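Local coordinates for protein exported gluconolactonase (Xanthomonas campestris pv. campestris, PDB 3DR2) that hydrolyses glucono-lactone as a calcium-binding, six-bladed beta-propeller enzyme of the SMP-30 family, in a secondary pathway of glucose metabolism, at residues P164-P176 with L181-L193. Residues are numbered along the deposited sequence; the frame is centred on the assembly and turned at random.
Sequences PELAHHSVYRLPP and LQRMADLDHPNGL. With CA (calcium ion), chain D.
Leu187 swings its CD1 in against Val171 CG2, at 3.4 Å a tight contact, in the hairpin of strands 169-174 and 182-187, the outer two of a propeller blade. Val204 of the next blade touches both; compact, branched residues suit this seam, and a classic beta bulge sets Met184 and Ala185 opposite Val171. Farther along, Arg173 NH2 donates to a lone pair of Gln182 OE1 (2.7 Å), while NH1 pairs with Asp141.

The other face packs Tyr172 CB on Leu181 CD2 (3.7 Å); its solvent side is polar. There the extended chain of Arg183 (chi1 177°) carries its guanidinium, flat enough to stack, over the His168 ring, planes at 10°. Asp186 offers two oxygens to two nitrogens in a side-on salt bridge, NE to OD1 and the shorter NH2-OD2 bond at 2.7 Å. Ser170 OG, able to do both, accepts from His168 ND1 and donates to OD1 (2.6 Å) on the anti side, somewhat out of the carboxylate plane.

His189 N donates to His169 ND1 in the ring plane (3.1 Å); next, Asn191 OD1 binds calcium with Glu48, Asn134 and Asp242. Three donors meeting Asp186 are consistent with an ionised carboxylate, whose paired grip probably fixes the guanidinium's rotation.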
ATOM      1  N   PRO A 164      16.625 -11.822 -11.075  1.00 22.16           N
ATOM      2  CA  PRO A 164      17.412 -10.757 -11.695  1.00 23.84           C
ATOM      3  C   PRO A 164      18.118 -11.225 -12.960  1.00 23.93           C
ATOM      4  O   PRO A 164      18.451 -12.402 -13.089  1.00 23.87           O
ATOM      5  CB  PRO A 164      18.389 -10.365 -10.587  1.00 23.05           C
ATOM      6  CG  PRO A 164      18.578 -11.641  -9.842  1.00 25.99           C
ATOM      7  CD  PRO A 164      17.168 -12.176  -9.753  1.00 24.77           C
ATOM      8  N   GLU A 165      18.328 -10.301 -13.894  1.00 24.13           N
ATOM      9  CA  GLU A 165      19.010 -10.614 -15.148  1.00 22.51           C
ATOM     10  C   GLU A 165      20.487 -10.258 -15.017  1.00 24.15           C
ATOM     11  O   GLU A 165      21.323 -10.729 -15.788  1.00 25.80           O
ATOM     12  CB  GLU A 165      18.393  -9.825 -16.306  1.00 23.58           C
ATOM     13  CG  GLU A 165      16.926 -10.121 -16.555  1.00 24.35           C
ATOM     14  CD  GLU A 165      16.391  -9.444 -17.810  1.00 25.34           C
ATOM     15  OE1 GLU A 165      15.162  -9.469 -18.017  1.00 30.98           O
ATOM     16  OE2 GLU A 165      17.195  -8.893 -18.593  1.00 25.59           O
ATOM     17  N   LEU A 166      20.801  -9.413 -14.038  1.00 19.49           N
ATOM     18  CA  LEU A 166      22.175  -8.999 -13.790  1.00 20.98           C
ATOM     19  C   LEU A 166      22.725  -9.791 -12.610  1.00 22.00           C
ATOM     20  O   LEU A 166      21.989 -10.109 -11.676  1.00 23.79           O
ATOM     21  CB  LEU A 166      22.228  -7.499 -13.484  1.00 20.50           C
ATOM     22  CG  LEU A 166      21.667  -6.565 -14.563  1.00 20.40           C
ATOM     23  CD1 LEU A 166      21.779  -5.117 -14.110  1.00 21.64           C
ATOM     24  CD2 LEU A 166      22.418  -6.770 -15.865  1.00 22.22           C
ATOM     25  N   ALA A 167      24.016 -10.112 -12.655  1.00 22.11           N
ATOM     26  CA  ALA A 167      24.656 -10.874 -11.588  1.00 22.51           C
ATOM     27  C   ALA A 167      25.425  -9.955 -10.648  1.00 22.65           C
ATOM     28  O   ALA A 167      26.447 -10.338 -10.074  1.00 25.28           O
ATOM     29  CB  ALA A 167      25.598 -11.916 -12.187  1.00 23.54           C
ATOM     30  N   HIS A 168      24.928  -8.737 -10.492  1.00 20.62           N
ATOM     31  CA  HIS A 168      25.573  -7.768  -9.628  1.00 19.89           C
ATOM     32  C   HIS A 168      24.599  -6.669  -9.221  1.00 18.29           C
ATOM     33  O   HIS A 168      23.651  -6.367  -9.953  1.00 20.24           O
ATOM     34  CB  HIS A 168      26.786  -7.159 -10.349  1.00 21.13           C
ATOM     35  CG  HIS A 168      26.497  -6.702 -11.749  1.00 21.83           C
ATOM     36  ND1 HIS A 168      26.018  -5.442 -12.039  1.00 20.89           N
ATOM     37  CD2 HIS A 168      26.597  -7.348 -12.935  1.00 21.80           C
ATOM     38  CE1 HIS A 168      25.834  -5.332 -13.344  1.00 21.74           C
ATOM     39  NE2 HIS A 168      26.177  -6.475 -13.910  1.00 23.95           N
ATOM     40  N   HIS A 169      24.827  -6.102  -8.037  1.00 18.27           N
ATOM     41  CA  HIS A 169      24.019  -4.997  -7.508  1.00 15.96           C
ATOM     42  C   HIS A 169      25.002  -3.845  -7.608  1.00 15.27           C
ATOM     43  O   HIS A 169      25.918  -3.746  -6.797  1.00 17.25           O
ATOM     44  CB  HIS A 169      23.680  -5.208  -6.032  1.00 15.22           C
ATOM     45  CG  HIS A 169      23.011  -6.509  -5.733  1.00 15.80           C
ATOM     46  ND1 HIS A 169      22.831  -6.966  -4.447  1.00 15.51           N
ATOM     47  CD2 HIS A 169      22.480  -7.452  -6.547  1.00 15.32           C
ATOM     48  CE1 HIS A 169      22.218  -8.137  -4.479  1.00 17.06           C
ATOM     49  NE2 HIS A 169      21.995  -8.454  -5.742  1.00 16.68           N
ATOM     50  N   SER A 170      24.814  -2.961  -8.578  1.00 17.07           N
ATOM     51  CA  SER A 170      25.776  -1.891  -8.767  1.00 16.74           C
ATOM     52  C   SER A 170      25.315  -0.472  -8.508  1.00 17.78           C
ATOM     53  O   SER A 170      24.127  -0.200  -8.348  1.00 16.51           O
ATOM     54  CB  SER A 170      26.318  -1.960 -10.196  1.00 18.01           C
ATOM     55  OG  SER A 170      26.762  -3.267 -10.508  1.00 19.81           O
ATOM     56  N   VAL A 171      26.300   0.419  -8.447  1.00 18.86           N
ATOM     57  CA  VAL A 171      26.075   1.848  -8.307  1.00 19.33           C
ATOM     58  C   VAL A 171      26.405   2.264  -9.733  1.00 20.60           C
ATOM     59  O   VAL A 171      27.470   1.916 -10.244  1.00 20.05           O
ATOM     60  CB  VAL A 171      27.080   2.524  -7.349  1.00 21.80           C
ATOM     61  CG1 VAL A 171      26.952   4.038  -7.458  1.00 21.38           C
ATOM     62  CG2 VAL A 171      26.818   2.091  -5.915  1.00 23.05           C
ATOM     63  N   TYR A 172      25.491   2.970 -10.385  1.00 17.91           N
ATOM     64  CA  TYR A 172      25.714   3.396 -11.761  1.00 19.29           C
ATOM     65  C   TYR A 172      25.747   4.904 -11.917  1.00 20.15           C
ATOM     66  O   TYR A 172      25.242   5.644 -11.071  1.00 21.46           O
ATOM     67  CB  TYR A 172      24.609   2.876 -12.684  1.00 17.54           C
ATOM     68  CG  TYR A 172      24.490   1.378 -12.794  1.00 19.03           C
ATOM     69  CD1 TYR A 172      23.708   0.652 -11.901  1.00 15.94           C
ATOM     70  CD2 TYR A 172      25.123   0.687 -13.827  1.00 16.68           C
ATOM     71  CE1 TYR A 172      23.549  -0.720 -12.036  1.00 17.94           C
ATOM     72  CE2 TYR A 172      24.976  -0.679 -13.971  1.00 16.93           C
ATOM     73  CZ  TYR A 172      24.188  -1.380 -13.075  1.00 16.68           C
ATOM     74  OH  TYR A 172      24.048  -2.736 -13.216  1.00 18.61           O
ATOM     75  N   ARG A 173      26.342   5.347 -13.022  1.00 19.91           N
ATOM     76  CA  ARG A 173      26.413   6.762 -13.357  1.00 18.98           C
ATOM     77  C   ARG A 173      25.839   6.937 -14.756  1.00 19.87           C
ATOM     78  O   ARG A 173      26.310   6.313 -15.709  1.00 18.51           O
ATOM     79  CB  ARG A 173      27.854   7.279 -13.338  1.00 20.59           C
ATOM     80  CG  ARG A 173      27.977   8.715 -13.842  1.00 22.02           C
ATOM     81  CD  ARG A 173      29.397   9.246 -13.713  1.00 22.56           C
ATOM     82  NE  ARG A 173      29.507  10.630 -14.173  1.00 22.81           N
ATOM     83  CZ  ARG A 173      29.654  10.992 -15.445  1.00 25.24           C
ATOM     84  NH1 ARG A 173      29.742  12.275 -15.768  1.00 25.35           N
ATOM     85  NH2 ARG A 173      29.730  10.072 -16.394  1.00 23.66           N
ATOM     86  N   LEU A 174      24.817   7.779 -14.876  1.00 19.46           N
ATOM     87  CA  LEU A 174      24.190   8.031 -16.167  1.00 20.10           C
ATOM     88  C   LEU A 174      24.631   9.419 -16.617  1.00 20.51           C
ATOM     89  O   LEU A 174      24.213  10.427 -16.052  1.00 22.05           O
ATOM     90  CB  LEU A 174      22.660   7.981 -16.045  1.00 20.04           C
ATOM     91  CG  LEU A 174      21.851   7.715 -17.324  1.00 22.52           C
ATOM     92  CD1 LEU A 174      20.376   7.958 -17.040  1.00 23.15           C
ATOM     93  CD2 LEU A 174      22.311   8.608 -18.450  1.00 25.87           C
ATOM     94  N   PRO A 175      25.492   9.484 -17.644  1.00 21.55           N
ATOM     95  CA  PRO A 175      26.002  10.749 -18.182  1.00 24.30           C
ATOM     96  C   PRO A 175      24.897  11.639 -18.736  1.00 24.67           C
ATOM     97  O   PRO A 175      23.902  11.146 -19.273  1.00 25.45           O
ATOM     98  CB  PRO A 175      26.964  10.297 -19.281  1.00 23.83           C
ATOM     99  CG  PRO A 175      27.406   8.946 -18.828  1.00 23.44           C
ATOM    100  CD  PRO A 175      26.106   8.342 -18.336  1.00 22.12           C
ATOM    101  N   PRO A 176      25.062  12.966 -18.617  1.00 27.27           N
ATOM    102  CA  PRO A 176      24.082  13.939 -19.109  1.00 27.62           C
ATOM    103  C   PRO A 176      24.175  14.089 -20.628  1.00 28.85           C
ATOM    104  O   PRO A 176      23.160  14.159 -21.318  1.00 32.22           O
ATOM    105  CB  PRO A 176      24.473  15.209 -18.373  1.00 28.89           C
ATOM    106  CG  PRO A 176      25.966  15.091 -18.315  1.00 27.40           C
ATOM    107  CD  PRO A 176      26.177  13.645 -17.933  1.00 27.61           C
ATOM    108  N   LEU A 181      24.993   3.853 -19.748  1.00 26.73           N
ATOM    109  CA  LEU A 181      25.127   3.585 -18.324  1.00 26.18           C
ATOM    110  C   LEU A 181      26.544   3.128 -18.020  1.00 25.40           C
ATOM    111  O   LEU A 181      27.151   2.401 -18.803  1.00 28.15           O
ATOM    112  CB  LEU A 181      24.157   2.484 -17.890  1.00 26.64           C
ATOM    113  CG  LEU A 181      22.851   2.882 -17.207  1.00 26.60           C
ATOM    114  CD1 LEU A 181      22.116   1.632 -16.765  1.00 24.58           C
ATOM    115  CD2 LEU A 181      23.150   3.772 -16.009  1.00 21.80           C
ATOM    116  N   GLN A 182      27.060   3.554 -16.875  1.00 25.35           N
ATOM    117  CA  GLN A 182      28.399   3.183 -16.444  1.00 23.47           C
ATOM    118  C   GLN A 182      28.320   2.412 -15.135  1.00 24.07           C
ATOM    119  O   GLN A 182      27.827   2.928 -14.130  1.00 22.05           O
ATOM    120  CB  GLN A 182      29.251   4.429 -16.219  1.00 23.34           C
ATOM    121  CG  GLN A 182      29.486   5.279 -17.447  1.00 25.53           C
ATOM    122  CD  GLN A 182      29.853   6.700 -17.077  1.00 25.99           C
ATOM    123  OE1 GLN A 182      29.014   7.461 -16.598  1.00 31.75           O
ATOM    124  NE2 GLN A 182      31.109   7.063 -17.283  1.00 30.34           N
ATOM    125  N   ARG A 183      28.795   1.173 -15.160  1.00 22.01           N
ATOM    126  CA  ARG A 183      28.825   0.324 -13.974  1.00 22.41           C
ATOM    127  C   ARG A 183      30.042   0.813 -13.197  1.00 22.23           C
ATOM    128  O   ARG A 183      31.185   0.576 -13.597  1.00 22.80           O
ATOM    129  CB  ARG A 183      28.990  -1.128 -14.410  1.00 21.20           C
ATOM    130  CG  ARG A 183      29.117  -2.154 -13.303  1.00 21.99           C
ATOM    131  CD  ARG A 183      29.262  -3.522 -13.939  1.00 22.66           C
ATOM    132  NE  ARG A 183      29.590  -4.578 -12.992  1.00 24.33           N
ATOM    133  CZ  ARG A 183      29.747  -5.851 -13.342  1.00 24.36           C
ATOM    134  NH1 ARG A 183      29.600  -6.205 -14.611  1.00 23.86           N
ATOM    135  NH2 ARG A 183      30.062  -6.765 -12.432  1.00 23.00           N
ATOM    136  N   MET A 184      29.795   1.496 -12.084  1.00 21.57           N
ATOM    137  CA  MET A 184      30.873   2.079 -11.293  1.00 22.23           C
ATOM    138  C   MET A 184      31.409   1.236 -10.143  1.00 21.57           C
ATOM    139  O   MET A 184      32.565   1.396  -9.733  1.00 23.50           O
ATOM    140  CB  MET A 184      30.420   3.440 -10.768  1.00 20.79           C
ATOM    141  CG  MET A 184      29.737   4.302 -11.820  1.00 19.45           C
ATOM    142  SD  MET A 184      30.757   4.591 -13.294  1.00 19.20           S
ATOM    143  CE  MET A 184      32.242   5.128 -12.499  1.00 12.26           C
ATOM    144  N   ALA A 185      30.581   0.348  -9.610  1.00 23.15           N
ATOM    145  CA  ALA A 185      31.009  -0.505  -8.509  1.00 21.80           C
ATOM    146  C   ALA A 185      29.932  -1.516  -8.187  1.00 21.48           C
ATOM    147  O   ALA A 185      28.749  -1.263  -8.406  1.00 22.21           O
ATOM    148  CB  ALA A 185      31.308   0.337  -7.281  1.00 22.57           C
ATOM    149  N   ASP A 186      30.343  -2.673  -7.678  1.00 20.95           N
ATOM    150  CA  ASP A 186      29.385  -3.697  -7.303  1.00 21.64           C
ATOM    151  C   ASP A 186      29.408  -3.786  -5.785  1.00 21.60           C
ATOM    152  O   ASP A 186      30.476  -3.752  -5.170  1.00 21.50           O
ATOM    153  CB  ASP A 186      29.749  -5.052  -7.917  1.00 23.68           C
ATOM    154  CG  ASP A 186      29.863  -5.002  -9.429  1.00 26.11           C
ATOM    155  OD1 ASP A 186      29.132  -4.215 -10.072  1.00 24.85           O
ATOM    156  OD2 ASP A 186      30.677  -5.771  -9.983  1.00 26.93           O
ATOM    157  N   LEU A 187      28.230  -3.881  -5.181  1.00 21.00           N
ATOM    158  CA  LEU A 187      28.123  -3.960  -3.731  1.00 18.34           C
ATOM    159  C   LEU A 187      27.089  -5.012  -3.340  1.00 20.19           C
ATOM    160  O   LEU A 187      26.561  -5.726  -4.191  1.00 17.56           O
ATOM    161  CB  LEU A 187      27.723  -2.590  -3.161  1.00 20.72           C
ATOM    162  CG  LEU A 187      28.560  -1.365  -3.565  1.00 19.03           C
ATOM    163  CD1 LEU A 187      28.114  -0.864  -4.934  1.00 22.27           C
ATOM    164  CD2 LEU A 187      28.385  -0.261  -2.538  1.00 21.18           C
ATOM    165  N   ASP A 188      26.809  -5.109  -2.045  1.00 18.07           N
ATOM    166  CA  ASP A 188      25.828  -6.065  -1.548  1.00 18.78           C
ATOM    167  C   ASP A 188      24.605  -5.260  -1.130  1.00 18.42           C
ATOM    168  O   ASP A 188      24.602  -4.654  -0.060  1.00 17.72           O
ATOM    169  CB  ASP A 188      26.382  -6.816  -0.336  1.00 20.74           C
ATOM    170  CG  ASP A 188      25.562  -8.043   0.020  1.00 20.55           C
ATOM    171  OD1 ASP A 188      24.403  -8.157  -0.439  1.00 19.38           O
ATOM    172  OD2 ASP A 188      26.074  -8.898   0.772  1.00 24.31           O
ATOM    173  N   HIS A 189      23.583  -5.244  -1.978  1.00 16.89           N
ATOM    174  CA  HIS A 189      22.362  -4.494  -1.695  1.00 17.29           C
ATOM    175  C   HIS A 189      22.641  -3.010  -1.461  1.00 17.96           C
ATOM    176  O   HIS A 189      22.287  -2.453  -0.412  1.00 14.17           O
ATOM    177  CB  HIS A 189      21.652  -5.090  -0.480  1.00 17.45           C
ATOM    178  CG  HIS A 189      21.061  -6.441  -0.735  1.00 18.81           C
ATOM    179  ND1 HIS A 189      19.745  -6.624  -1.096  1.00 20.41           N
ATOM    180  CD2 HIS A 189      21.622  -7.674  -0.722  1.00 17.62           C
ATOM    181  CE1 HIS A 189      19.519  -7.910  -1.294  1.00 19.12           C
ATOM    182  NE2 HIS A 189      20.641  -8.569  -1.074  1.00 22.34           N
ATOM    183  N   PRO A 190      23.289  -2.349  -2.437  1.00 16.47           N
ATOM    184  CA  PRO A 190      23.594  -0.922  -2.313  1.00 15.89           C
ATOM    185  C   PRO A 190      22.250  -0.243  -2.125  1.00 15.83           C
ATOM    186  O   PRO A 190      21.272  -0.631  -2.756  1.00 15.54           O
ATOM    187  CB  PRO A 190      24.256  -0.593  -3.648  1.00 16.30           C
ATOM    188  CG  PRO A 190      23.607  -1.561  -4.594  1.00 17.06           C
ATOM    189  CD  PRO A 190      23.629  -2.840  -3.783  1.00 17.98           C
ATOM    190  N   ASN A 191      22.191   0.756  -1.255  1.00 14.24           N
ATOM    191  CA  ASN A 191      20.915   1.395  -0.979  1.00 14.53           C
ATOM    192  C   ASN A 191      20.944   2.910  -1.153  1.00 14.52           C
ATOM    193  O   ASN A 191      20.626   3.424  -2.228  1.00 15.47           O
ATOM    194  CB  ASN A 191      20.482   1.028   0.441  1.00 10.94           C
ATOM    195  CG  ASN A 191      18.990   1.113   0.629  1.00 13.01           C
ATOM    196  OD1 ASN A 191      18.346   1.980   0.053  1.00 12.86           O
ATOM    197  ND2 ASN A 191      18.429   0.222   1.442  1.00 14.45           N
ATOM    198  N   GLY A 192      21.314   3.629  -0.101  1.00 12.98           N
ATOM    199  CA  GLY A 192      21.376   5.073  -0.207  1.00 13.71           C
ATOM    200  C   GLY A 192      22.712   5.523  -0.757  1.00 14.99           C
ATOM    201  O   GLY A 192      23.659   4.741  -0.818  1.00 13.62           O
ATOM    202  N   LEU A 193      22.792   6.779  -1.176  1.00 13.05           N
ATOM    203  CA  LEU A 193      24.044   7.317  -1.688  1.00 15.40           C
ATOM    204  C   LEU A 193      23.999   8.830  -1.638  1.00 15.34           C
ATOM    205  O   LEU A 193      22.915   9.424  -1.630  1.00 14.44           O
ATOM    206  CB  LEU A 193      24.306   6.859  -3.128  1.00 16.34           C
ATOM    207  CG  LEU A 193      23.515   7.515  -4.267  1.00 17.73           C
ATOM    208  CD1 LEU A 193      24.144   7.142  -5.608  1.00 17.48           C
ATOM    209  CD2 LEU A 193      22.062   7.081  -4.211  1.00 18.29           C
TER
HETATM  210 CA    CA D 707      16.364   3.291   0.007  1.00  1.00          CA
HETATM  211  O   HOH W   1      27.106  -6.889  -6.716  1.00 23.41           O
HETATM  212  O   HOH W   2      18.085   4.957   0.064  1.00 14.52           O
HETATM  213  O   HOH W   3      14.593   1.466   0.031  1.00 16.93           O
HETATM  214  O   HOH W   4      15.403   4.781  -1.621  1.00 13.53           O
HETATM  215  O   HOH W   5      15.718   5.165   1.448  1.00 24.65           O